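Local coordinates for uncharacterized protein MJ0690 (Methanocaldococcus jannaschii, PDB 3K32) that is of unknown function but, as a predicted subunit of a tRNA methyltransferase with a HUP-type nucleotide-binding fold, probably binds ATP or a related nucleotide, at residues Phe154-Ile159 and Thr194-Leu199; Tyr46-Glu51 and Gly162-Ser167; Val11-Gly16 and Pro33-Ile38. All blocks are in the same frame, centred on the assembly; numbering follows the deposited sequence.

Interaction 1. Residues Phe154-Ile159 and Thr194-Leu199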
ATOM      1  N   PHE B 154      16.036  -5.392   8.584  1.00 34.49           N
ATOM      2  CA  PHE B 154      17.074  -4.494   9.068  1.00 31.27           C
ATOM      3  C   PHE B 154      17.622  -4.802  10.445  1.00 36.02           C
ATOM      4  O   PHE B 154      16.922  -5.309  11.322  1.00 48.57           O
ATOM      5  CB  PHE B 154      16.589  -3.048   9.027  1.00 26.57           C
ATOM      6  CG  PHE B 154      16.045  -2.624   7.686  1.00 23.09           C
ATOM      7  CD1 PHE B 154      16.866  -2.576   6.572  1.00 20.13           C
ATOM      8  CD2 PHE B 154      14.713  -2.244   7.549  1.00 21.10           C
ATOM      9  CE1 PHE B 154      16.359  -2.182   5.336  1.00 28.43           C
ATOM     10  CE2 PHE B 154      14.199  -1.836   6.318  1.00 26.56           C
ATOM     11  CZ  PHE B 154      15.020  -1.809   5.206  1.00 28.08           C
ATOM     12  N   ILE B 155      18.903  -4.501  10.616  1.00 31.00           N
ATOM     13  CA  ILE B 155      19.469  -4.389  11.942  1.00 25.84           C
ATOM     14  C   ILE B 155      19.131  -2.993  12.445  1.00 29.53           C
ATOM     15  O   ILE B 155      19.315  -1.995  11.725  1.00 26.09           O
ATOM     16  CB  ILE B 155      20.977  -4.592  11.919  1.00 35.80           C
ATOM     17  CG1 ILE B 155      21.292  -5.929  11.256  1.00 37.54           C
ATOM     18  CG2 ILE B 155      21.529  -4.601  13.341  1.00 32.96           C
ATOM     19  CD1 ILE B 155      20.792  -7.096  12.054  1.00 30.73           C
ATOM     20  N   LEU B 156      18.611  -2.918  13.665  1.00 29.71           N
ATOM     21  CA  LEU B 156      18.071  -1.659  14.171  1.00 38.55           C
ATOM     22  C   LEU B 156      18.682  -1.191  15.495  1.00 44.67           C
ATOM     23  O   LEU B 156      19.192  -1.995  16.285  1.00 38.37           O
ATOM     24  CB  LEU B 156      16.556  -1.774  14.312  1.00 37.87           C
ATOM     25  CG  LEU B 156      15.813  -2.122  13.025  1.00 38.75           C
ATOM     26  CD1 LEU B 156      14.331  -2.405  13.318  1.00 31.55           C
ATOM     27  CD2 LEU B 156      15.988  -0.999  12.005  1.00 33.77           C
ATOM     28  N   GLU B 157      18.614   0.118  15.733  1.00 44.69           N
ATOM     29  CA  GLU B 157      19.108   0.691  16.978  1.00 52.35           C
ATOM     30  C   GLU B 157      18.407   1.999  17.262  1.00 53.53           C
ATOM     31  O   GLU B 157      18.062   2.713  16.331  1.00 47.07           O
ATOM     32  CB  GLU B 157      20.603   0.943  16.879  1.00 58.98           C
ATOM     33  CG  GLU B 157      21.336   0.739  18.176  1.00 69.28           C
ATOM     34  CD  GLU B 157      22.792   1.119  18.066  1.00 79.67           C
ATOM     35  OE1 GLU B 157      23.642   0.355  18.574  1.00 86.92           O
ATOM     36  OE2 GLU B 157      23.083   2.174  17.460  1.00 80.40           O
ATOM     37  N   GLU B 158      18.212   2.324  18.541  1.00 63.89           N
ATOM     38  CA  GLU B 158      17.521   3.564  18.920  1.00 77.83           C
ATOM     39  C   GLU B 158      18.437   4.807  19.034  1.00 81.51           C
ATOM     40  O   GLU B 158      19.538   4.734  19.578  1.00 77.71           O
ATOM     41  CB  GLU B 158      16.714   3.367  20.215  1.00 85.59           C
ATOM     42  CG  GLU B 158      17.441   3.788  21.500  1.00 94.25           C
ATOM     43  CD  GLU B 158      16.760   4.950  22.227  1.00 98.68           C
ATOM     44  OE1 GLU B 158      16.986   6.117  21.835  1.00 99.19           O
ATOM     45  OE2 GLU B 158      16.007   4.700  23.195  1.00 98.83           O
ATOM     46  N   ILE B 159      17.960   5.938  18.508  1.00 88.56           N
ATOM     47  CA  ILE B 159      18.643   7.232  18.605  1.00 93.83           C
ATOM     48  C   ILE B 159      17.974   8.066  19.699  1.00 96.41           C
ATOM     49  O   ILE B 159      16.768   8.327  19.639  1.00 87.87           O
ATOM     50  CB  ILE B 159      18.564   8.028  17.268  1.00 58.98           C
ATOM     51  CG1 ILE B 159      18.997   7.168  16.076  1.00 52.32           C
ATOM     52  CG2 ILE B 159      19.376   9.322  17.341  1.00 59.75           C
ATOM     53  CD1 ILE B 159      18.743   7.818  14.720  1.00 38.25           C
ATOM     54  N   THR B 194      14.772   5.473  15.408  1.00 61.05           N
ATOM     55  CA  THR B 194      15.387   4.165  15.226  1.00 53.73           C
ATOM     56  C   THR B 194      16.273   4.222  13.994  1.00 48.72           C
ATOM     57  O   THR B 194      15.840   4.637  12.923  1.00 54.08           O
ATOM     58  CB  THR B 194      14.344   3.047  15.067  1.00 49.89           C
ATOM     59  OG1 THR B 194      13.559   2.956  16.261  1.00 56.20           O
ATOM     60  CG2 THR B 194      15.029   1.716  14.819  1.00 45.95           C
ATOM     61  N   ARG B 195      17.524   3.821  14.159  1.00 52.38           N
ATOM     62  CA  ARG B 195      18.493   3.842  13.072  1.00 49.08           C
ATOM     63  C   ARG B 195      18.575   2.478  12.382  1.00 39.82           C
ATOM     64  O   ARG B 195      18.741   1.444  13.033  1.00 38.70           O
ATOM     65  CB  ARG B 195      19.870   4.262  13.602  1.00 44.76           C
ATOM     66  CG  ARG B 195      20.943   4.409  12.540  1.00 54.70           C
ATOM     67  CD  ARG B 195      22.231   4.982  13.127  1.00 66.85           C
ATOM     68  NE  ARG B 195      21.981   6.260  13.795  1.00 85.36           N
ATOM     69  CZ  ARG B 195      22.897   6.959  14.464  1.00 95.83           C
ATOM     70  NH1 ARG B 195      24.143   6.510  14.557  1.00104.27           N
ATOM     71  NH2 ARG B 195      22.565   8.114  15.039  1.00 88.96           N
ATOM     72  N   VAL B 196      18.432   2.488  11.062  1.00 29.93           N
ATOM     73  CA  VAL B 196      18.785   1.331  10.270  1.00 39.24           C
ATOM     74  C   VAL B 196      20.296   1.252  10.291  1.00 39.18           C
ATOM     75  O   VAL B 196      20.977   2.096   9.704  1.00 36.22           O
ATOM     76  CB  VAL B 196      18.319   1.470   8.803  1.00 38.84           C
ATOM     77  CG1 VAL B 196      19.003   0.431   7.930  1.00 27.78           C
ATOM     78  CG2 VAL B 196      16.806   1.335   8.707  1.00 39.48           C
ATOM     79  N   VAL B 197      20.830   0.258  10.984  1.00 39.58           N
ATOM     80  CA  VAL B 197      22.277   0.108  11.018  1.00 48.10           C
ATOM     81  C   VAL B 197      22.792  -0.891   9.974  1.00 45.86           C
ATOM     82  O   VAL B 197      23.911  -0.773   9.488  1.00 36.87           O
ATOM     83  CB  VAL B 197      22.794  -0.214  12.431  1.00 50.27           C
ATOM     84  CG1 VAL B 197      21.943  -1.278  13.081  1.00 53.63           C
ATOM     85  CG2 VAL B 197      24.262  -0.624  12.386  1.00 55.69           C
ATOM     86  N   GLY B 198      21.962  -1.853   9.597  1.00 48.35           N
ATOM     87  CA  GLY B 198      22.383  -2.814   8.604  1.00 38.35           C
ATOM     88  C   GLY B 198      21.262  -3.637   8.039  1.00 38.91           C
ATOM     89  O   GLY B 198      20.091  -3.465   8.405  1.00 44.71           O
ATOM     90  N   LEU B 199      21.635  -4.541   7.142  1.00 29.15           N
ATOM     91  CA  LEU B 199      20.685  -5.447   6.496  1.00 29.70           C
ATOM     92  C   LEU B 199      20.764  -6.851   7.063  1.00 32.77           C
ATOM     93  O   LEU B 199      21.853  -7.381   7.256  1.00 35.91           O
ATOM     94  CB  LEU B 199      20.989  -5.531   5.020  1.00 19.39           C
ATOM     95  CG  LEU B 199      20.633  -4.275   4.258  1.00 32.98           C
ATOM     96  CD1 LEU B 199      21.300  -4.293   2.894  1.00 31.53           C
ATOM     97  CD2 LEU B 199      19.116  -4.221   4.139  1.00 40.16           C
TER
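Phe154 and Leu199 lie side by side and point the same way, Leu199 CD2 coming obliquely to within 3.6 Å of Phe154 CE1. The ring meets Val196 differently: CG2 of the valine stands over one face, offset toward the rim, while Gly198 O lies at the ring edge, near its plane. Leu156 extends this apolar side, its CB resting 3.8 Å from CG2 of Thr194. Flat and wide, Phe154 suits its buried place, since the same ring also packs on Leu21 and Val24 of helix 17-28.

Across the ribbon, Ile155 and Val197 cross at a slant, CG2 of the first touching CG1 of the second at 3.4 Å. Val197 holds CG1 between its backbone N and carbonyl carbon (chi1 45°), which brings that methyl against the Ile155 carbonyl. Here the antiparallel pairing slips by one residue in a classic beta bulge: Ile155 O accepts Val197 N at 2.8 Å and, weakly, Gly198 N at 3.4 Å. Ile159 meets Arg195 at about a right angle, its CD1 at the edge of the guanidinium, 3.7 Å from NE. Glu157 OE2 and Arg195 NH1 stay 5.3 Å apart. The two-stranded sheet is therefore joined by backbone bonds and apolar packing, with Phe154 and Val196 turned to the helix and charged Glu157 and Arg195 on the other face.

Interaction 2. Residues Tyr46-Glu51 and Gly162-Ser167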
ATOM      1  N   TYR B  46      19.925  16.337   6.178  1.00 28.49           N
ATOM      2  CA  TYR B  46      19.827  15.177   5.295  1.00 39.53           C
ATOM      3  C   TYR B  46      20.933  14.156   5.530  1.00 47.03           C
ATOM      4  O   TYR B  46      20.945  13.092   4.921  1.00 50.81           O
ATOM      5  CB  TYR B  46      19.887  15.622   3.840  1.00 35.62           C
ATOM      6  CG  TYR B  46      21.110  16.442   3.561  1.00 39.23           C
ATOM      7  CD1 TYR B  46      22.298  15.836   3.166  1.00 37.14           C
ATOM      8  CD2 TYR B  46      21.092  17.818   3.727  1.00 40.08           C
ATOM      9  CE1 TYR B  46      23.428  16.580   2.920  1.00 39.55           C
ATOM     10  CE2 TYR B  46      22.219  18.573   3.485  1.00 44.13           C
ATOM     11  CZ  TYR B  46      23.385  17.948   3.085  1.00 39.08           C
ATOM     12  OH  TYR B  46      24.503  18.701   2.842  1.00 31.57           O
ATOM     13  N   LYS B  47      21.877  14.479   6.400  1.00 46.90           N
ATOM     14  CA  LYS B  47      23.023  13.597   6.583  1.00 49.44           C
ATOM     15  C   LYS B  47      22.611  12.136   6.878  1.00 40.77           C
ATOM     16  O   LYS B  47      23.173  11.200   6.313  1.00 36.52           O
ATOM     17  CB  LYS B  47      23.991  14.187   7.623  1.00 40.54           C
ATOM     18  CG  LYS B  47      24.220  13.337   8.852  1.00 51.96           C
ATOM     19  CD  LYS B  47      25.484  12.501   8.713  1.00 63.18           C
ATOM     20  CE  LYS B  47      26.729  13.374   8.560  1.00 70.78           C
ATOM     21  NZ  LYS B  47      27.958  12.573   8.284  1.00 68.89           N
ATOM     22  N   LEU B  48      21.609  11.949   7.726  1.00 36.92           N
ATOM     23  CA  LEU B  48      21.160  10.608   8.100  1.00 43.15           C
ATOM     24  C   LEU B  48      20.707   9.780   6.883  1.00 40.86           C
ATOM     25  O   LEU B  48      21.142   8.642   6.673  1.00 33.05           O
ATOM     26  CB  LEU B  48      20.031  10.710   9.135  1.00 43.74           C
ATOM     27  CG  LEU B  48      19.590   9.472   9.938  1.00 52.34           C
ATOM     28  CD1 LEU B  48      18.241   8.932   9.455  1.00 56.93           C
ATOM     29  CD2 LEU B  48      20.654   8.376   9.943  1.00 38.87           C
ATOM     30  N   ALA B  49      19.824  10.364   6.087  1.00 36.12           N
ATOM     31  CA  ALA B  49      19.299   9.693   4.917  1.00 29.41           C
ATOM     32  C   ALA B  49      20.436   9.239   3.996  1.00 29.45           C
ATOM     33  O   ALA B  49      20.367   8.164   3.391  1.00 29.38           O
ATOM     34  CB  ALA B  49      18.337  10.606   4.185  1.00 22.04           C
ATOM     35  N   GLU B  50      21.480  10.059   3.905  1.00 29.89           N
ATOM     36  CA  GLU B  50      22.648   9.756   3.073  1.00 36.32           C
ATOM     37  C   GLU B  50      23.333   8.467   3.483  1.00 32.38           C
ATOM     38  O   GLU B  50      23.486   7.544   2.675  1.00 34.03           O
ATOM     39  CB  GLU B  50      23.668  10.895   3.114  1.00 38.17           C
ATOM     40  CG  GLU B  50      23.551  11.862   1.958  1.00 51.17           C
ATOM     41  CD  GLU B  50      24.786  12.745   1.795  1.00 54.75           C
ATOM     42  OE1 GLU B  50      25.036  13.589   2.688  1.00 54.35           O
ATOM     43  OE2 GLU B  50      25.491  12.597   0.764  1.00 45.63           O
ATOM     44  N   GLU B  51      23.754   8.422   4.742  1.00 27.88           N
ATOM     45  CA  GLU B  51      24.390   7.242   5.300  1.00 37.71           C
ATOM     46  C   GLU B  51      23.525   6.002   5.067  1.00 41.18           C
ATOM     47  O   GLU B  51      24.031   4.945   4.692  1.00 48.83           O
ATOM     48  CB  GLU B  51      24.645   7.446   6.795  1.00 43.65           C
ATOM     49  CG  GLU B  51      25.465   8.691   7.115  1.00 56.33           C
ATOM     50  CD  GLU B  51      25.557   8.982   8.614  1.00 72.32           C
ATOM     51  OE1 GLU B  51      24.855   8.312   9.406  1.00 77.59           O
ATOM     52  OE2 GLU B  51      26.338   9.882   9.000  1.00 72.09           O
ATOM     53  N   GLY B 162      17.492  13.763  21.143  1.00126.02           N
ATOM     54  CA  GLY B 162      18.037  14.961  20.527  1.00116.34           C
ATOM     55  C   GLY B 162      19.543  14.936  20.346  1.00110.79           C
ATOM     56  O   GLY B 162      20.263  15.758  20.914  1.00110.85           O
ATOM     57  N   THR B 163      20.020  13.982  19.555  1.00106.53           N
ATOM     58  CA  THR B 163      21.432  13.902  19.202  1.00102.24           C
ATOM     59  C   THR B 163      21.582  13.970  17.686  1.00 99.49           C
ATOM     60  O   THR B 163      22.032  14.978  17.134  1.00 96.03           O
ATOM     61  CB  THR B 163      22.088  12.606  19.737  1.00 99.30           C
ATOM     62  OG1 THR B 163      21.235  11.482  19.474  1.00 97.04           O
ATOM     63  CG2 THR B 163      22.331  12.711  21.239  1.00 97.60           C
ATOM     64  N   LYS B 164      21.191  12.890  17.019  1.00 99.12           N
ATOM     65  CA  LYS B 164      21.182  12.851  15.567  1.00 93.81           C
ATOM     66  C   LYS B 164      19.930  13.539  15.059  1.00 87.95           C
ATOM     67  O   LYS B 164      18.884  13.517  15.710  1.00 90.57           O
ATOM     68  CB  LYS B 164      21.221  11.407  15.058  1.00 94.28           C
ATOM     69  CG  LYS B 164      22.190  11.173  13.907  1.00 88.64           C
ATOM     70  CD  LYS B 164      21.778  11.925  12.654  1.00 80.60           C
ATOM     71  CE  LYS B 164      22.939  12.014  11.669  1.00 76.35           C
ATOM     72  NZ  LYS B 164      23.440  10.678  11.215  1.00 65.65           N
ATOM     73  N   LEU B 165      20.054  14.152  13.890  1.00 83.49           N
ATOM     74  CA  LEU B 165      18.962  14.864  13.251  1.00 75.58           C
ATOM     75  C   LEU B 165      18.287  13.938  12.242  1.00 76.97           C
ATOM     76  O   LEU B 165      18.947  13.400  11.345  1.00 74.64           O
ATOM     77  CB  LEU B 165      19.503  16.107  12.528  1.00 70.20           C
ATOM     78  CG  LEU B 165      20.114  17.315  13.264  1.00 63.03           C
ATOM     79  CD1 LEU B 165      19.059  18.384  13.552  1.00 51.73           C
ATOM     80  CD2 LEU B 165      20.893  16.939  14.538  1.00 65.42           C
ATOM     81  N   SER B 166      16.979  13.740  12.390  1.00 73.85           N
ATOM     82  CA  SER B 166      16.216  12.962  11.415  1.00 68.22           C
ATOM     83  C   SER B 166      16.194  13.702  10.074  1.00 58.03           C
ATOM     84  O   SER B 166      16.456  14.905  10.024  1.00 53.43           O
ATOM     85  CB  SER B 166      14.798  12.701  11.917  1.00 66.99           C
ATOM     86  OG  SER B 166      14.118  11.827  11.041  1.00 69.52           O
ATOM     87  N   SER B 167      15.901  12.991   8.986  1.00 48.11           N
ATOM     88  CA  SER B 167      16.046  13.585   7.655  1.00 41.31           C
ATOM     89  C   SER B 167      14.732  13.952   6.967  1.00 45.18           C
ATOM     90  O   SER B 167      14.704  14.162   5.757  1.00 51.61           O
ATOM     91  CB  SER B 167      16.916  12.714   6.732  1.00 36.22           C
ATOM     92  OG  SER B 167      18.298  12.804   7.046  1.00 34.14           O
TER
HETATM   93  O   HOH W   1      20.606  14.068   9.430  1.00 28.70           O
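Lys164 reaches across to helix 47-56 and lays its aliphatic chain over the first turn before its ammonium group meets Glu51. CB starts beside Ile159 CG2, and CG packs 3.3 Å from NH2 of Arg195, both residues of the neighbouring beta ribbon. CD then passes 4.1 Å from Leu48 CB, and CE comes to 3.4 Å from Lys47 CG, the two lysine chains crossing at about a right angle. A final bend (chi4 60°) turns NZ past Leu48 CD2 to Glu51 OE1, a salt bridge of 3.3 Å. A long chain with a charged end fits this route, greasy along the leucine and ionic at the tip. Lys47, Glu51 and Lys164 form a salt-bridge network in which the Lys164 arm is the better placed; the second bridge, from Lys47 NZ to Glu51 OE2, is weak and doubtful.

The helix follows strand 32-39 in the alpha/beta fold, and its first-turn N-H groups have no preceding turn to bond to; the loop before helix 169-180 serves them instead, directly through Ser167 OG and through a water. Ser167 OG takes the Ala49 N-H at 3.0 Å, fairly straight at 159°, and is also hydrogen-bonded to Ser45 O, so this one hydroxyl links the chain just before the helix to an N-H of its first turn. Ala49, with only a methyl, lets the serine CB come close to its own. One residue earlier, a water accepts from Leu48 N at 2.9 Å and donates to Leu165 O at 2.6 Å, bridging helix and loop.

Interaction 3. Residues Val11-Gly16 and Pro33-Ile38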
ATOM      1  N   VAL B  11      12.271   8.341  -5.110  1.00 29.43           N
ATOM      2  CA  VAL B  11      11.669   8.068  -3.819  1.00 25.25           C
ATOM      3  C   VAL B  11      12.064   9.106  -2.776  1.00 28.02           C
ATOM      4  O   VAL B  11      13.207   9.147  -2.334  1.00 26.67           O
ATOM      5  CB  VAL B  11      12.141   6.709  -3.289  1.00 14.16           C
ATOM      6  CG1 VAL B  11      11.342   6.308  -2.050  1.00 17.41           C
ATOM      7  CG2 VAL B  11      12.059   5.646  -4.361  1.00 19.79           C
ATOM      8  N   LEU B  12      11.115   9.935  -2.371  1.00 26.87           N
ATOM      9  CA  LEU B  12      11.338  10.785  -1.215  1.00 26.52           C
ATOM     10  C   LEU B  12      11.776   9.887  -0.081  1.00 24.64           C
ATOM     11  O   LEU B  12      11.169   8.853   0.177  1.00 28.11           O
ATOM     12  CB  LEU B  12      10.068  11.541  -0.850  1.00 27.16           C
ATOM     13  CG  LEU B  12       9.818  12.707  -1.802  1.00 30.94           C
ATOM     14  CD1 LEU B  12       8.347  13.067  -1.866  1.00 24.09           C
ATOM     15  CD2 LEU B  12      10.669  13.902  -1.355  1.00 30.04           C
ATOM     16  N   PHE B  13      12.848  10.269   0.587  1.00 33.47           N
ATOM     17  CA  PHE B  13      13.511   9.346   1.487  1.00 31.93           C
ATOM     18  C   PHE B  13      14.062  10.099   2.696  1.00 37.46           C
ATOM     19  O   PHE B  13      14.765  11.105   2.548  1.00 28.11           O
ATOM     20  CB  PHE B  13      14.610   8.626   0.708  1.00 23.02           C
ATOM     21  CG  PHE B  13      15.355   7.587   1.494  1.00 29.98           C
ATOM     22  CD1 PHE B  13      14.793   6.341   1.734  1.00 29.61           C
ATOM     23  CD2 PHE B  13      16.647   7.837   1.945  1.00 25.28           C
ATOM     24  CE1 PHE B  13      15.490   5.380   2.444  1.00 34.08           C
ATOM     25  CE2 PHE B  13      17.353   6.869   2.639  1.00 31.10           C
ATOM     26  CZ  PHE B  13      16.770   5.642   2.898  1.00 30.10           C
ATOM     27  N   SER B  14      13.719   9.612   3.890  1.00 34.38           N
ATOM     28  CA  SER B  14      14.099  10.281   5.138  1.00 38.00           C
ATOM     29  C   SER B  14      15.171   9.501   5.876  1.00 37.93           C
ATOM     30  O   SER B  14      15.839  10.039   6.756  1.00 38.45           O
ATOM     31  CB  SER B  14      12.897  10.399   6.065  1.00 38.35           C
ATOM     32  OG  SER B  14      12.637   9.134   6.667  1.00 47.45           O
ATOM     33  N   GLY B  15      15.309   8.222   5.540  1.00 27.27           N
ATOM     34  CA  GLY B  15      16.286   7.381   6.194  1.00 20.60           C
ATOM     35  C   GLY B  15      15.714   6.543   7.325  1.00 29.13           C
ATOM     36  O   GLY B  15      16.407   5.679   7.848  1.00 34.90           O
ATOM     37  N   GLY B  16      14.464   6.788   7.722  1.00 25.57           N
ATOM     38  CA  GLY B  16      13.830   5.925   8.722  1.00 19.66           C
ATOM     39  C   GLY B  16      13.569   4.507   8.196  1.00 24.71           C
ATOM     40  O   GLY B  16      13.622   4.255   6.985  1.00 30.58           O
ATOM     41  N   PRO B  33      15.413   2.443  -7.854  1.00 25.01           N
ATOM     42  CA  PRO B  33      15.038   3.524  -6.941  1.00 32.08           C
ATOM     43  C   PRO B  33      16.122   4.588  -6.824  1.00 34.47           C
ATOM     44  O   PRO B  33      17.274   4.284  -6.529  1.00 33.13           O
ATOM     45  CB  PRO B  33      14.887   2.810  -5.586  1.00 32.93           C
ATOM     46  CG  PRO B  33      14.958   1.354  -5.882  1.00 28.75           C
ATOM     47  CD  PRO B  33      15.814   1.244  -7.112  1.00 26.64           C
ATOM     48  N   HIS B  34      15.745   5.833  -7.074  1.00 34.48           N
ATOM     49  CA  HIS B  34      16.630   6.959  -6.832  1.00 27.75           C
ATOM     50  C   HIS B  34      16.113   7.684  -5.596  1.00 24.96           C
ATOM     51  O   HIS B  34      15.140   8.446  -5.662  1.00 21.77           O
ATOM     52  CB  HIS B  34      16.674   7.872  -8.055  1.00 28.40           C
ATOM     53  CG  HIS B  34      17.303   7.231  -9.259  1.00 50.97           C
ATOM     54  ND1 HIS B  34      16.771   6.114  -9.870  1.00 52.86           N
ATOM     55  CD2 HIS B  34      18.422   7.542  -9.954  1.00 56.59           C
ATOM     56  CE1 HIS B  34      17.535   5.766 -10.890  1.00 48.07           C
ATOM     57  NE2 HIS B  34      18.541   6.617 -10.967  1.00 50.31           N
ATOM     58  N   LEU B  35      16.737   7.399  -4.460  1.00 19.38           N
ATOM     59  CA  LEU B  35      16.372   8.037  -3.203  1.00 23.02           C
ATOM     60  C   LEU B  35      16.678   9.521  -3.268  1.00 22.84           C
ATOM     61  O   LEU B  35      17.775   9.925  -3.670  1.00 32.26           O
ATOM     62  CB  LEU B  35      17.130   7.399  -2.032  1.00 22.51           C
ATOM     63  CG  LEU B  35      16.569   6.095  -1.461  1.00 28.79           C
ATOM     64  CD1 LEU B  35      15.946   5.232  -2.532  1.00 16.96           C
ATOM     65  CD2 LEU B  35      17.625   5.315  -0.669  1.00 29.54           C
ATOM     66  N   ILE B  36      15.702  10.328  -2.884  1.00 29.05           N
ATOM     67  CA  ILE B  36      15.899  11.765  -2.777  1.00 36.45           C
ATOM     68  C   ILE B  36      15.377  12.350  -1.436  1.00 32.10           C
ATOM     69  O   ILE B  36      14.322  11.966  -0.907  1.00 29.24           O
ATOM     70  CB  ILE B  36      15.283  12.498  -3.976  1.00 33.15           C
ATOM     71  CG1 ILE B  36      13.775  12.503  -3.859  1.00 34.58           C
ATOM     72  CG2 ILE B  36      15.705  11.863  -5.297  1.00 28.77           C
ATOM     73  CD1 ILE B  36      13.274  13.770  -3.234  1.00 48.31           C
ATOM     74  N   THR B  37      16.152  13.271  -0.892  1.00 23.27           N
ATOM     75  CA  THR B  37      15.830  13.943   0.351  1.00 24.53           C
ATOM     76  C   THR B  37      15.796  15.449   0.102  1.00 23.83           C
ATOM     77  O   THR B  37      16.774  16.032  -0.366  1.00 23.14           O
ATOM     78  CB  THR B  37      16.909  13.660   1.430  1.00 24.42           C
ATOM     79  OG1 THR B  37      17.078  12.252   1.593  1.00 34.78           O
ATOM     80  CG2 THR B  37      16.513  14.262   2.763  1.00 19.00           C
ATOM     81  N   ILE B  38      14.667  16.071   0.406  1.00 23.03           N
ATOM     82  CA  ILE B  38      14.541  17.510   0.302  1.00 22.12           C
ATOM     83  C   ILE B  38      15.433  18.213   1.310  1.00 27.65           C
ATOM     84  O   ILE B  38      15.561  17.768   2.453  1.00 27.77           O
ATOM     85  CB  ILE B  38      13.095  17.967   0.564  1.00 25.80           C
ATOM     86  CG1 ILE B  38      12.149  17.397  -0.496  1.00 23.68           C
ATOM     87  CG2 ILE B  38      13.007  19.493   0.647  1.00 20.77           C
ATOM     88  CD1 ILE B  38      12.730  17.377  -1.888  1.00 16.15           C
TER
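Ile36 O receives the Phe13 N-H at 2.7 Å, with a bent angle of 131° at the hydrogen, and the CA-H of Leu12 also approaches it. Upstream, Ile36 N gives a nearly linear bond to Val11 O (2.8 Å), and Val11 N bonds to His34 O, the ladder of two parallel strands. The ring of Phe13 is sandwiched: Leu35 CD2 sits over its centre at 3.5 Å in a CH-pi contact, and Gly15 N covers the opposite face. CG of Phe13 lies anti to its own N (chi1 -178°), which swings the ring over the leucine, a branched residue well shaped to cover a flat face. On the other side of the sheet Leu12 CD2 packs on Ile36 CD1 and Ile38 CG1.

Ser14 OG accepts the Gly16 N-H at 3.2 Å, an ST turn leading to the helix N-cap at Gly16. This Ser-Gly-Gly turn after the first strand resembles the PP-loop of ATP pyrophosphatases; Ser14 OG is also hydrogen-bonded to a glycerol, probably from the crystallisation liquor. Strands 8-12 and 32-39 lie between 104-106 and 59-64, while helix 17-28 covers Val11 and helix 47-56 presses Ala49 and Leu56 on Phe13.

From the N terminus, interaction 3 closes first, pairing strands 8-12 and 32-39 round helix 17-28 as a beta-alpha-beta unit in the parallel sheet. Residues 46-51 then open interaction 2, whose partner comes only after 110 intervening residues. Before it closes, strand 154-159 has begun interaction 1, completed by 194-199; interactions 1 and 2 thus cross, whereas interaction 3 precedes both. Lys164 joins interactions 1 and 2 through Ile159 and Arg195. Interactions 2 and 3 meet where Ala49 and Ser167 pack on Phe13, Ser14 and Thr37. Together the contacts tie the late two-stranded sheet and the loop that leaves its first strand to the main sheet and the start of helix 47-56.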